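Local coordinates for protein putative aminooxidase (Propionibacterium acnes, PDB 2BAB) that probably isomerises polyunsaturated fatty acids with the help of FAD, and is seen here with a conjugated octadecadienoic acid bound beside the flavin, at residues R54-G59 / K361-Q366; M111-K116 / C154-D159; V312-W317 / I324-L329. All coordinates share one frame; numbering follows the deposited sequence.

Contact 1: residues R54-G59 / K361-Q366; sequences RRYEMG and KIIEEQ. With FAD (flavin-adenine dinucleotide), chain E; BU1 (1,4-butanediol), chain G.
Tyr56 and Glu364 form the one polar link of this contact, Tyr56 OH donating to Glu364 OE1 over 2.4 Å; a separation so short makes the exact length doubtful. The carboxylate oxygen lies at the edge of the tyrosine ring, near its plane, while ring and carboxylate planes stand almost perpendicular (89°). Glu364 reaches across because its chain is fully drawn out, CG anti to the backbone N (chi1 -162°) and CD continuing the line.

Van der Waals contacts flank this link. Ile363 CD1 meets the phenol from the opposite direction, 3.7 Å from Tyr56 OH. Met58 packs its CG 3.5 Å from Glu364 OE1, then folds back at chi2 and chi3, which carries its methyl CE to 3.6 Å from Gln366 CB.

Two ligands bracket the 54-59 segment: Arg55 N donates to butanediol O5 at 2.8 Å, and Gly59 O lies 3.2 Å from C6 of the flavin. The segment runs on from the small antiparallel pair 50-51/54-55 to the cofactor, and the contact joins it to strand 359-373, an outermost strand of the large mixed sheet. Ala285 on the adjacent strand 277-288 touches both Tyr56 and Met58.

Contact 2: residues M111-K116 / C154-D159; sequences MAAVQK and CEAARD. With BU1 (1,4-butanediol), chain I.
Ala157 N donates to Cys154 O at 3.0 Å, closing a turn against which Ala113 sets its methyl: Ala113 CB lies 3.4 Å from Ala157 N and a little farther from Cys154 O. Backbones are correspondingly close, the CA atoms of Ala113 and Cys154 being 4.8 Å apart.

Around this methyl the packing is made of small groups. Ala157 CB lies 3.9 Å from Ala113 CB, with Ala156 CB slightly farther off, and Val114 adds its CG2 branch, 4.1 Å from Ala157 CB. Cys154 turns its thiol beside its own backbone N (chi1 -73°), and SG rests alongside the aliphatic part of Lys116, nearest to CG at 3.6 Å. Lys116 is extended throughout, and its ammonium group bonds to Asn152 O just ahead of the turn.

At the far end butanediol O6 lies 3.8 Å from Met111 CG, and the other end of the diol approaches Asp159, whose carboxylate pairs with Arg106. The contact thus sets the turn 154-157, which leads into helix 158-162, against helix 106-122, with helix 145-151 touching Cys154 and Arg158, and helix 187-195 meeting Val114.

Contact 3: residues V312-W317 / I324-L329; sequences VYYHRW and IITTYL. With ODD ((10E,12Z)-octadeca-10,12-dienoic acid), chain F.
Strands 312-315 and 325-329 run antiparallel as the arms of a beta hairpin, their axes 4.7 Å apart at closest, with Tyr314 N donating to Thr326 O at 2.8 Å and Tyr328 N to Val312 O on a longer, more bent path (N-H...O 135°). Tyr313 and Thr327 form a non-hydrogen-bonded pair between them. Nearer the turn, a water donates to both Tyr314 O and Ile324 O.

On one face stand Val312, Tyr314, Thr326 and Tyr328. Val312 CG1 presses on Tyr328 CB at 3.6 Å, and Val312 O lies in the plane of the Tyr328 ring, at its edge. With CG anti to the backbone N (chi1 176°), Tyr314 runs alongside Thr326, whose OG1 sits at the ring edge, 3.4 Å from Tyr314 CB. Arg316 CB sits over one face of that ring, toward its rim.

The opposite face brings Ile325 CD1 4.1 Å from His315 CD2, at the edge of the imidazole.

The fatty acid passes C7 over one face of the Tyr328 ring, toward its rim, and places C5 3.6 Å from Val312 CG2. The Tyr314 hydroxyl oxygen accepts a bond from Arg316 NH1 (2.9 Å), in the guanidinium plane, while carbon-rich side chains form an apolar wall along the carboxylate half of the fatty-acid chain.

Contacts 1 and 3 are neighbours, with centres about 9 Å apart, and both reach the mixed sheet. Arg55 O receives a probable hydrogen bond from Arg316 NE at 2.8 Å, and Glu57 O packs 3.4 Å from Thr326 CG2. Together they border the flavin and fatty-acid site: contact 3 touches the lipid directly and brings the Tyr328 side chain to about 4 Å from FAD, whereas contact 1 meets the flavin through backbone, its Met58 side chain staying about 11 Å from the lipid. Contact 2 stands apart in the helical region, with centres about 35 Å from contact 1 and about 28 Å from contact 3. Along the chain, both others are nested within the loop closed by contact 1.

Contact 1: residues R54-G59 / K361-Q366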
loop_
_atom_site.group_PDB
_atom_site.type_symbol
_atom_site.label_atom_id
_atom_site.label_comp_id
_atom_site.label_asym_id
_atom_site.label_seq_id
_atom_site.Cartn_x
_atom_site.Cartn_y
_atom_site.Cartn_z
ATOM N N ARG A 54 -2.355 -24.244 -4.584
ATOM C CA ARG A 54 -2.825 -22.883 -4.929
ATOM C C ARG A 54 -2.127 -21.847 -4.072
ATOM O O ARG A 54 -1.761 -22.118 -2.927
ATOM C CB ARG A 54 -4.340 -22.716 -4.748
ATOM C CG ARG A 54 -5.173 -23.882 -5.194
ATOM C CD ARG A 54 -6.657 -23.533 -5.176
ATOM N NE ARG A 54 -7.452 -24.753 -5.167
ATOM C CZ ARG A 54 -8.774 -24.789 -5.187
ATOM N NH1 ARG A 54 -9.461 -23.661 -5.270
ATOM N NH2 ARG A 54 -9.396 -25.953 -5.152
ATOM N N ARG A 55 -1.967 -20.645 -4.634
ATOM C CA ARG A 55 -1.331 -19.557 -3.928
ATOM C C ARG A 55 -2.390 -18.719 -3.225
ATOM O O ARG A 55 -3.455 -18.423 -3.792
ATOM C CB ARG A 55 -0.441 -18.749 -4.890
ATOM C CG ARG A 55 0.727 -19.594 -5.413
ATOM C CD ARG A 55 1.555 -18.947 -6.493
ATOM N NE ARG A 55 2.489 -17.968 -5.964
ATOM C CZ ARG A 55 3.392 -17.330 -6.698
ATOM N NH1 ARG A 55 3.492 -17.547 -8.004
ATOM N NH2 ARG A 55 4.201 -16.464 -6.122
ATOM N N TYR A 56 -2.119 -18.402 -1.970
ATOM C CA TYR A 56 -2.920 -17.468 -1.191
ATOM C C TYR A 56 -2.142 -16.172 -1.042
ATOM O O TYR A 56 -0.967 -16.107 -1.400
ATOM C CB TYR A 56 -3.301 -18.047 0.172
ATOM C CG TYR A 56 -2.171 -18.413 1.118
ATOM C CD1 TYR A 56 -1.831 -17.579 2.177
ATOM C CD2 TYR A 56 -1.464 -19.610 0.972
ATOM C CE1 TYR A 56 -0.822 -17.921 3.062
ATOM C CE2 TYR A 56 -0.441 -19.952 1.850
ATOM C CZ TYR A 56 -0.138 -19.110 2.901
ATOM O OH TYR A 56 0.861 -19.435 3.797
ATOM N N GLU A 57 -2.818 -15.143 -0.545
ATOM C CA GLU A 57 -2.261 -13.808 -0.423
ATOM C C GLU A 57 -1.997 -13.426 1.050
ATOM O O GLU A 57 -2.923 -13.358 1.869
ATOM C CB GLU A 57 -3.193 -12.773 -1.073
ATOM C CG GLU A 57 -3.540 -13.026 -2.536
ATOM C CD GLU A 57 -2.409 -12.703 -3.493
ATOM O OE1 GLU A 57 -1.220 -12.791 -3.083
ATOM O OE2 GLU A 57 -2.707 -12.358 -4.658
ATOM N N MET A 58 -0.724 -13.207 1.368
ATOM C CA MET A 58 -0.309 -12.693 2.672
ATOM C C MET A 58 -0.223 -11.161 2.664
ATOM O O MET A 58 -0.174 -10.529 3.712
ATOM C CB MET A 58 1.040 -13.295 3.090
ATOM C CG MET A 58 0.926 -14.699 3.666
ATOM S SD MET A 58 -0.123 -14.843 5.121
ATOM C CE MET A 58 0.665 -13.650 6.237
ATOM N N GLY A 59 -0.225 -10.577 1.474
ATOM C CA GLY A 59 -0.180 -9.133 1.293
ATOM C C GLY A 59 -1.223 -8.719 0.274
ATOM O O GLY A 59 -2.391 -9.079 0.402
ATOM N N LYS A 361 -6.996 -23.509 12.718
ATOM C CA LYS A 361 -5.542 -23.415 12.676
ATOM C C LYS A 361 -5.139 -22.077 12.048
ATOM O O LYS A 361 -5.722 -21.657 11.044
ATOM C CB LYS A 361 -4.981 -24.565 11.827
ATOM C CG LYS A 361 -3.453 -24.820 11.877
ATOM C CD LYS A 361 -3.002 -25.668 13.063
ATOM C CE LYS A 361 -3.516 -27.134 13.068
ATOM N NZ LYS A 361 -2.769 -28.101 12.196
ATOM N N ILE A 362 -4.128 -21.436 12.626
ATOM C CA ILE A 362 -3.428 -20.323 11.991
ATOM C C ILE A 362 -2.092 -20.855 11.460
ATOM O O ILE A 362 -1.242 -21.309 12.243
ATOM C CB ILE A 362 -3.192 -19.159 12.979
ATOM C CG1 ILE A 362 -4.545 -18.629 13.498
ATOM C CG2 ILE A 362 -2.385 -18.053 12.310
ATOM C CD1 ILE A 362 -4.448 -17.672 14.726
ATOM N N ILE A 363 -1.907 -20.841 10.136
ATOM C CA ILE A 363 -0.685 -21.399 9.575
ATOM C C ILE A 363 0.391 -20.336 9.340
ATOM O O ILE A 363 1.574 -20.661 9.237
ATOM C CB ILE A 363 -0.919 -22.256 8.275
ATOM C CG1 ILE A 363 -1.032 -21.389 7.031
ATOM C CG2 ILE A 363 -2.138 -23.210 8.423
ATOM C CD1 ILE A 363 -0.745 -22.142 5.742
ATOM N N GLU A 364 -0.016 -19.074 9.238
ATOM C CA GLU A 364 0.926 -17.981 8.973
ATOM C C GLU A 364 0.343 -16.694 9.579
ATOM O O GLU A 364 -0.884 -16.493 9.622
ATOM C CB GLU A 364 1.189 -17.825 7.452
ATOM C CG GLU A 364 2.460 -17.016 7.113
ATOM C CD GLU A 364 2.830 -16.996 5.661
ATOM O OE1 GLU A 364 2.223 -17.749 4.849
ATOM O OE2 GLU A 364 3.753 -16.216 5.316
ATOM N N GLU A 365 1.234 -15.843 10.071
ATOM C CA GLU A 365 0.849 -14.560 10.646
ATOM C C GLU A 365 1.955 -13.543 10.414
ATOM O O GLU A 365 3.147 -13.845 10.576
ATOM C CB GLU A 365 0.561 -14.691 12.134
ATOM C CG GLU A 365 -0.072 -13.450 12.748
ATOM C CD GLU A 365 -0.195 -13.578 14.228
ATOM O OE1 GLU A 365 0.817 -13.324 14.893
ATOM O OE2 GLU A 365 -1.270 -13.957 14.743
ATOM N N GLN A 366 1.546 -12.337 10.037
ATOM C CA GLN A 366 2.469 -11.279 9.661
ATOM C C GLN A 366 1.878 -9.925 10.072
ATOM O O GLN A 366 0.750 -9.595 9.674
ATOM C CB GLN A 366 2.659 -11.334 8.150
ATOM C CG GLN A 366 3.584 -10.297 7.564
ATOM C CD GLN A 366 5.030 -10.639 7.719
ATOM O OE1 GLN A 366 5.474 -11.693 7.262
ATOM N NE2 GLN A 366 5.790 -9.752 8.363
HETATM P PA FAD E . 7.380 -3.085 -0.580
HETATM O O1A FAD E . 6.335 -3.941 -1.243
HETATM O O2A FAD E . 7.351 -3.094 0.931
HETATM O O5B FAD E . 8.856 -3.600 -1.021
HETATM C C5B FAD E . 9.994 -3.180 -0.314
HETATM C C4B FAD E . 11.154 -4.070 -0.718
HETATM O O4B FAD E . 12.384 -3.561 -0.226
HETATM C C3B FAD E . 10.965 -5.464 -0.159
HETATM O O3B FAD E . 11.311 -6.420 -1.140
HETATM C C2B FAD E . 11.905 -5.477 1.026
HETATM O O2B FAD E . 12.323 -6.782 1.334
HETATM C C1B FAD E . 13.035 -4.570 0.525
HETATM N N9A FAD E . 13.858 -3.962 1.576
HETATM C C8A FAD E . 13.445 -3.417 2.773
HETATM N N7A FAD E . 14.549 -2.956 3.431
HETATM C C5A FAD E . 15.649 -3.202 2.669
HETATM C C6A FAD E . 17.015 -2.945 2.853
HETATM N N6A FAD E . 17.481 -2.516 4.031
HETATM N N1A FAD E . 17.902 -3.325 1.867
HETATM C C2A FAD E . 17.453 -3.943 0.700
HETATM N N3A FAD E . 16.104 -4.200 0.520
HETATM C C4A FAD E . 15.220 -3.838 1.496
HETATM N N1 FAD E . -1.814 -2.881 -2.790
HETATM C C2 FAD E . -2.702 -2.912 -3.828
HETATM O O2 FAD E . -2.499 -2.218 -4.822
HETATM N N3 FAD E . -3.805 -3.751 -3.766
HETATM C C4 FAD E . -4.060 -4.533 -2.652
HETATM O O4 FAD E . -5.086 -5.261 -2.638
HETATM C C4X FAD E . -3.183 -4.482 -1.578
HETATM N N5 FAD E . -3.433 -5.183 -0.412
HETATM C C5X FAD E . -2.466 -5.285 0.551
HETATM C C6 FAD E . -2.667 -6.137 1.635
HETATM C C7 FAD E . -1.670 -6.335 2.578
HETATM C C7M FAD E . -1.886 -7.262 3.738
HETATM C C8 FAD E . -0.468 -5.669 2.425
HETATM C C8M FAD E . 0.638 -5.854 3.435
HETATM C C9 FAD E . -0.270 -4.815 1.336
HETATM C C9A FAD E . -1.256 -4.603 0.388
HETATM N N10 FAD E . -1.124 -3.685 -0.659
HETATM C C10 FAD E . -2.052 -3.662 -1.666
HETATM C "C1'" FAD E . -0.029 -2.668 -0.726
HETATM C "C2'" FAD E . 1.062 -3.066 -1.725
HETATM O "O2'" FAD E . 1.420 -4.431 -1.535
HETATM C "C3'" FAD E . 2.276 -2.149 -1.504
HETATM O "O3'" FAD E . 1.872 -0.796 -1.560
HETATM C "C4'" FAD E . 3.409 -2.365 -2.513
HETATM O "O4'" FAD E . 3.888 -3.701 -2.434
HETATM C "C5'" FAD E . 4.509 -1.348 -2.200
HETATM O "O5'" FAD E . 5.634 -1.605 -3.002
HETATM P P FAD E . 7.077 -1.036 -2.576
HETATM O O1P FAD E . 8.104 -1.616 -3.530
HETATM O O2P FAD E . 7.092 0.480 -2.510
HETATM O O3P FAD E . 7.303 -1.546 -1.081
HETATM C C1 BU1 G . -1.602 -21.136 -8.345
HETATM C C2 BU1 G . -2.552 -22.136 -9.013
HETATM C C3 BU1 G . -3.612 -21.424 -9.833
HETATM C C4 BU1 G . -4.961 -22.149 -9.815
HETATM O O5 BU1 G . -2.319 -20.363 -7.364
HETATM O O6 BU1 G . -5.885 -21.446 -10.674
#

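Contact 2: residues M111-K116 / C154-D159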
loop_
_atom_site.group_PDB
_atom_site.type_symbol
_atom_site.label_atom_id
_atom_site.label_comp_id
_atom_site.label_asym_id
_atom_site.label_seq_id
_atom_site.Cartn_x
_atom_site.Cartn_y
_atom_site.Cartn_z
ATOM N N MET A 111 -25.105 8.266 -0.184
ATOM C CA MET A 111 -24.963 8.436 -1.636
ATOM C C MET A 111 -25.158 9.890 -2.116
ATOM O O MET A 111 -24.542 10.307 -3.103
ATOM C CB MET A 111 -25.870 7.459 -2.374
ATOM C CG MET A 111 -25.523 5.964 -2.123
ATOM S SD MET A 111 -23.732 5.584 -2.117
ATOM C CE MET A 111 -23.324 5.828 -3.856
ATOM N N ALA A 112 -25.985 10.660 -1.404
ATOM C CA ALA A 112 -26.091 12.100 -1.650
ATOM C C ALA A 112 -24.788 12.815 -1.315
ATOM O O ALA A 112 -24.346 13.690 -2.068
ATOM C CB ALA A 112 -27.269 12.716 -0.853
ATOM N N ALA A 113 -24.158 12.456 -0.193
ATOM C CA ALA A 113 -22.863 13.035 0.146
ATOM C C ALA A 113 -21.812 12.648 -0.889
ATOM O O ALA A 113 -20.925 13.435 -1.199
ATOM C CB ALA A 113 -22.412 12.615 1.540
ATOM N N VAL A 114 -21.891 11.413 -1.384
ATOM C CA VAL A 114 -20.964 10.926 -2.420
ATOM C C VAL A 114 -21.092 11.770 -3.690
ATOM O O VAL A 114 -20.099 12.131 -4.303
ATOM C CB VAL A 114 -21.215 9.424 -2.755
ATOM C CG1 VAL A 114 -20.392 8.968 -3.995
ATOM C CG2 VAL A 114 -20.909 8.529 -1.521
ATOM N N GLN A 115 -22.328 12.033 -4.094
ATOM C CA GLN A 115 -22.643 12.901 -5.243
ATOM C C GLN A 115 -22.013 14.257 -5.058
ATOM O O GLN A 115 -21.364 14.784 -5.967
ATOM C CB GLN A 115 -24.166 13.062 -5.365
ATOM C CG GLN A 115 -24.673 14.188 -6.272
ATOM C CD GLN A 115 -24.208 14.055 -7.690
ATOM O OE1 GLN A 115 -24.152 12.950 -8.236
ATOM N NE2 GLN A 115 -23.888 15.195 -8.322
ATOM N N LYS A 116 -22.207 14.807 -3.862
ATOM C CA LYS A 116 -21.741 16.139 -3.527
ATOM C C LYS A 116 -20.219 16.205 -3.541
ATOM O O LYS A 116 -19.644 17.141 -4.111
ATOM C CB LYS A 116 -22.289 16.550 -2.151
ATOM C CG LYS A 116 -21.900 17.945 -1.736
ATOM C CD LYS A 116 -22.729 18.413 -0.534
ATOM C CE LYS A 116 -22.312 19.822 -0.112
ATOM N NZ LYS A 116 -22.666 20.105 1.313
ATOM N N CYS A 154 -19.965 16.724 3.838
ATOM C CA CYS A 154 -20.033 15.432 3.133
ATOM C C CYS A 154 -19.716 14.245 4.051
ATOM O O CYS A 154 -19.265 13.180 3.581
ATOM C CB CYS A 154 -19.038 15.439 1.977
ATOM S SG CYS A 154 -19.555 16.473 0.600
ATOM N N GLU A 155 -19.949 14.433 5.348
ATOM C CA GLU A 155 -19.582 13.436 6.357
ATOM C C GLU A 155 -20.066 12.037 6.028
ATOM O O GLU A 155 -19.328 11.073 6.210
ATOM C CB GLU A 155 -20.119 13.812 7.732
ATOM C CG GLU A 155 -19.466 15.046 8.331
ATOM C CD GLU A 155 -20.260 16.312 8.088
ATOM O OE1 GLU A 155 -20.863 16.446 7.004
ATOM O OE2 GLU A 155 -20.255 17.171 8.984
ATOM N N ALA A 156 -21.308 11.932 5.551
ATOM C CA ALA A 156 -21.925 10.631 5.334
ATOM C C ALA A 156 -21.199 9.811 4.257
ATOM O O ALA A 156 -21.293 8.593 4.261
ATOM C CB ALA A 156 -23.432 10.784 5.007
ATOM N N ALA A 157 -20.455 10.476 3.366
ATOM C CA ALA A 157 -19.676 9.791 2.327
ATOM C C ALA A 157 -18.617 8.846 2.925
ATOM O O ALA A 157 -18.150 7.923 2.252
ATOM C CB ALA A 157 -19.014 10.802 1.369
ATOM N N ARG A 158 -18.239 9.089 4.178
ATOM C CA ARG A 158 -17.285 8.241 4.870
ATOM C C ARG A 158 -17.759 6.778 4.937
ATOM O O ARG A 158 -16.922 5.884 4.985
ATOM C CB ARG A 158 -16.983 8.780 6.280
ATOM C CG ARG A 158 -17.963 8.334 7.353
ATOM C CD ARG A 158 -17.783 9.062 8.662
ATOM N NE ARG A 158 -16.438 8.931 9.234
ATOM C CZ ARG A 158 -15.990 7.892 9.925
ATOM N NH1 ARG A 158 -16.753 6.837 10.123
ATOM N NH2 ARG A 158 -14.763 7.909 10.428
ATOM N N ASP A 159 -19.080 6.530 4.943
ATOM C CA ASP A 159 -19.591 5.153 4.995
ATOM C C ASP A 159 -19.138 4.351 3.785
ATOM O O ASP A 159 -18.897 3.155 3.899
ATOM C CB ASP A 159 -21.128 5.085 5.066
ATOM C CG ASP A 159 -21.673 5.518 6.405
ATOM O OD1 ASP A 159 -20.945 6.230 7.147
ATOM O OD2 ASP A 159 -22.831 5.148 6.701
HETATM C C1 BU1 I . -21.440 1.127 1.983
HETATM C C2 BU1 I . -22.478 2.081 2.520
HETATM C C3 BU1 I . -23.139 2.903 1.431
HETATM C C4 BU1 I . -24.644 2.715 1.496
HETATM O O5 BU1 I . -21.276 0.091 2.948
HETATM O O6 BU1 I . -25.224 3.073 0.255
#

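Contact 3: residues V312-W317 / I324-L329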
loop_
_atom_site.group_PDB
_atom_site.type_symbol
_atom_site.label_atom_id
_atom_site.label_comp_id
_atom_site.label_asym_id
_atom_site.label_seq_id
_atom_site.Cartn_x
_atom_site.Cartn_y
_atom_site.Cartn_z
ATOM N N VAL A 312 -12.132 -7.313 8.270
ATOM C CA VAL A 312 -12.450 -7.919 6.990
ATOM C C VAL A 312 -11.738 -9.281 6.967
ATOM O O VAL A 312 -10.724 -9.468 7.647
ATOM C CB VAL A 312 -12.020 -6.999 5.799
ATOM C CG1 VAL A 312 -10.504 -6.799 5.789
ATOM C CG2 VAL A 312 -12.521 -7.555 4.455
ATOM N N TYR A 313 -12.314 -10.242 6.247
ATOM C CA TYR A 313 -11.623 -11.512 5.965
ATOM C C TYR A 313 -11.895 -11.911 4.521
ATOM O O TYR A 313 -12.937 -11.553 3.962
ATOM C CB TYR A 313 -12.005 -12.616 6.970
ATOM C CG TYR A 313 -13.494 -12.896 7.062
ATOM C CD1 TYR A 313 -14.113 -13.756 6.162
ATOM C CD2 TYR A 313 -14.283 -12.302 8.065
ATOM C CE1 TYR A 313 -15.473 -14.010 6.238
ATOM C CE2 TYR A 313 -15.652 -12.543 8.149
ATOM C CZ TYR A 313 -16.237 -13.394 7.243
ATOM O OH TYR A 313 -17.579 -13.639 7.310
ATOM N N TYR A 314 -10.961 -12.662 3.943
ATOM C CA TYR A 314 -10.885 -12.875 2.494
ATOM C C TYR A 314 -11.192 -14.318 2.133
ATOM O O TYR A 314 -10.406 -15.222 2.394
ATOM C CB TYR A 314 -9.494 -12.455 1.997
ATOM C CG TYR A 314 -9.167 -12.670 0.519
ATOM C CD1 TYR A 314 -10.170 -12.741 -0.460
ATOM C CD2 TYR A 314 -7.841 -12.777 0.099
ATOM C CE1 TYR A 314 -9.855 -12.935 -1.809
ATOM C CE2 TYR A 314 -7.513 -12.971 -1.261
ATOM C CZ TYR A 314 -8.527 -13.067 -2.201
ATOM O OH TYR A 314 -8.245 -13.255 -3.530
ATOM N N HIS A 315 -12.342 -14.489 1.486
ATOM C CA HIS A 315 -12.788 -15.759 0.897
ATOM C C HIS A 315 -12.246 -15.861 -0.534
ATOM O O HIS A 315 -12.823 -15.302 -1.473
ATOM C CB HIS A 315 -14.316 -15.736 0.932
ATOM C CG HIS A 315 -14.991 -16.966 0.423
ATOM N ND1 HIS A 315 -15.741 -16.962 -0.733
ATOM C CD2 HIS A 315 -15.104 -18.211 0.945
ATOM C CE1 HIS A 315 -16.284 -18.152 -0.904
ATOM N NE2 HIS A 315 -15.912 -18.932 0.096
ATOM N N ARG A 316 -11.114 -16.542 -0.686
ATOM C CA ARG A 316 -10.387 -16.570 -1.960
ATOM C C ARG A 316 -10.794 -17.753 -2.838
ATOM O O ARG A 316 -11.055 -17.577 -4.010
ATOM C CB ARG A 316 -8.867 -16.640 -1.714
ATOM C CG ARG A 316 -7.996 -16.696 -2.988
ATOM C CD ARG A 316 -6.570 -16.353 -2.602
ATOM N NE ARG A 316 -5.580 -16.545 -3.647
ATOM C CZ ARG A 316 -5.352 -15.725 -4.678
ATOM N NH1 ARG A 316 -6.072 -14.634 -4.877
ATOM N NH2 ARG A 316 -4.383 -16.010 -5.530
ATOM N N TRP A 317 -10.791 -18.957 -2.273
ATOM C CA TRP A 317 -11.068 -20.182 -3.027
ATOM C C TRP A 317 -12.405 -20.778 -2.595
ATOM O O TRP A 317 -12.484 -21.571 -1.627
ATOM C CB TRP A 317 -9.924 -21.197 -2.831
ATOM C CG TRP A 317 -8.579 -20.692 -3.261
ATOM C CD1 TRP A 317 -7.483 -20.517 -2.466
ATOM C CD2 TRP A 317 -8.159 -20.354 -4.600
ATOM N NE1 TRP A 317 -6.417 -20.074 -3.218
ATOM C CE2 TRP A 317 -6.800 -19.972 -4.527
ATOM C CE3 TRP A 317 -8.799 -20.343 -5.846
ATOM C CZ2 TRP A 317 -6.069 -19.561 -5.657
ATOM C CZ3 TRP A 317 -8.079 -19.946 -6.962
ATOM C CH2 TRP A 317 -6.727 -19.545 -6.863
ATOM N N ILE A 324 -7.226 -21.544 2.509
ATOM C CA ILE A 324 -6.856 -20.493 3.444
ATOM C C ILE A 324 -7.843 -19.326 3.411
ATOM O O ILE A 324 -8.187 -18.825 2.335
ATOM C CB ILE A 324 -5.420 -19.925 3.116
ATOM C CG1 ILE A 324 -4.344 -21.002 3.307
ATOM C CG2 ILE A 324 -5.103 -18.649 3.963
ATOM C CD1 ILE A 324 -4.235 -21.554 4.725
ATOM N N ILE A 325 -8.268 -18.892 4.596
ATOM C CA ILE A 325 -8.987 -17.633 4.782
ATOM C C ILE A 325 -8.074 -16.688 5.567
ATOM O O ILE A 325 -7.657 -16.990 6.697
ATOM C CB ILE A 325 -10.305 -17.792 5.556
ATOM C CG1 ILE A 325 -11.281 -18.738 4.827
ATOM C CG2 ILE A 325 -10.934 -16.400 5.822
ATOM C CD1 ILE A 325 -12.037 -18.137 3.619
ATOM N N THR A 326 -7.730 -15.565 4.963
ATOM C CA THR A 326 -6.942 -14.557 5.648
ATOM C C THR A 326 -7.837 -13.531 6.356
ATOM O O THR A 326 -8.901 -13.157 5.845
ATOM C CB THR A 326 -5.984 -13.815 4.703
ATOM O OG1 THR A 326 -6.636 -13.532 3.456
ATOM C CG2 THR A 326 -4.714 -14.640 4.484
ATOM N N THR A 327 -7.396 -13.108 7.540
ATOM C CA THR A 327 -8.073 -12.090 8.330
ATOM C C THR A 327 -7.205 -10.871 8.421
ATOM O O THR A 327 -5.968 -10.981 8.298
ATOM C CB THR A 327 -8.400 -12.588 9.754
ATOM O OG1 THR A 327 -7.197 -12.873 10.506
ATOM C CG2 THR A 327 -9.236 -13.821 9.672
ATOM N N TYR A 328 -7.841 -9.719 8.671
ATOM C CA TYR A 328 -7.146 -8.418 8.673
ATOM C C TYR A 328 -7.552 -7.551 9.869
ATOM O O TYR A 328 -8.750 -7.359 10.139
ATOM C CB TYR A 328 -7.429 -7.650 7.362
ATOM C CG TYR A 328 -7.050 -8.461 6.166
ATOM C CD1 TYR A 328 -5.819 -8.306 5.557
ATOM C CD2 TYR A 328 -7.897 -9.458 5.682
ATOM C CE1 TYR A 328 -5.462 -9.096 4.469
ATOM C CE2 TYR A 328 -7.528 -10.259 4.616
ATOM C CZ TYR A 328 -6.324 -10.067 4.002
ATOM O OH TYR A 328 -5.969 -10.884 2.944
ATOM N N LEU A 329 -6.552 -7.019 10.564
ATOM C CA LEU A 329 -6.793 -6.134 11.708
ATOM C C LEU A 329 -5.639 -5.145 11.838
ATOM O O LEU A 329 -4.560 -5.378 11.306
ATOM C CB LEU A 329 -7.000 -6.938 13.002
ATOM C CG LEU A 329 -5.849 -7.821 13.507
ATOM C CD1 LEU A 329 -4.864 -7.017 14.353
ATOM C CD2 LEU A 329 -6.399 -9.037 14.313
HETATM O O2 ODD F . -15.553 -8.132 -2.487
HETATM C C1 ODD F . -14.626 -7.809 -1.708
HETATM O O1 ODD F . -14.425 -6.610 -1.442
HETATM C C2 ODD F . -13.741 -8.874 -1.087
HETATM C C3 ODD F . -12.515 -8.266 -0.396
HETATM C C4 ODD F . -11.611 -9.305 0.280
HETATM C C5 ODD F . -10.837 -8.756 1.492
HETATM C C6 ODD F . -9.555 -8.079 1.056
HETATM C C7 ODD F . -8.696 -7.374 2.101
HETATM C C8 ODD F . -7.905 -6.267 1.369
HETATM C C9 ODD F . -6.710 -5.740 2.143
HETATM C C10 ODD F . -5.989 -4.524 1.558
HETATM C C11 ODD F . -6.232 -3.919 0.383
HETATM C C12 ODD F . -5.401 -2.755 0.013
HETATM C C13 ODD F . -5.505 -2.044 -1.129
HETATM C C14 ODD F . -6.529 -2.342 -2.205
HETATM C C15 ODD F . -6.312 -1.435 -3.404
HETATM C C16 ODD F . -7.242 -1.679 -4.604
HETATM C C17 ODD F . -8.734 -1.751 -4.269
HETATM C C18 ODD F . -9.521 -0.512 -4.642
HETATM O O HOH W 1 -7.778 -16.034 1.647
HETATM O O HOH W 2 -10.109 -19.207 0.472
#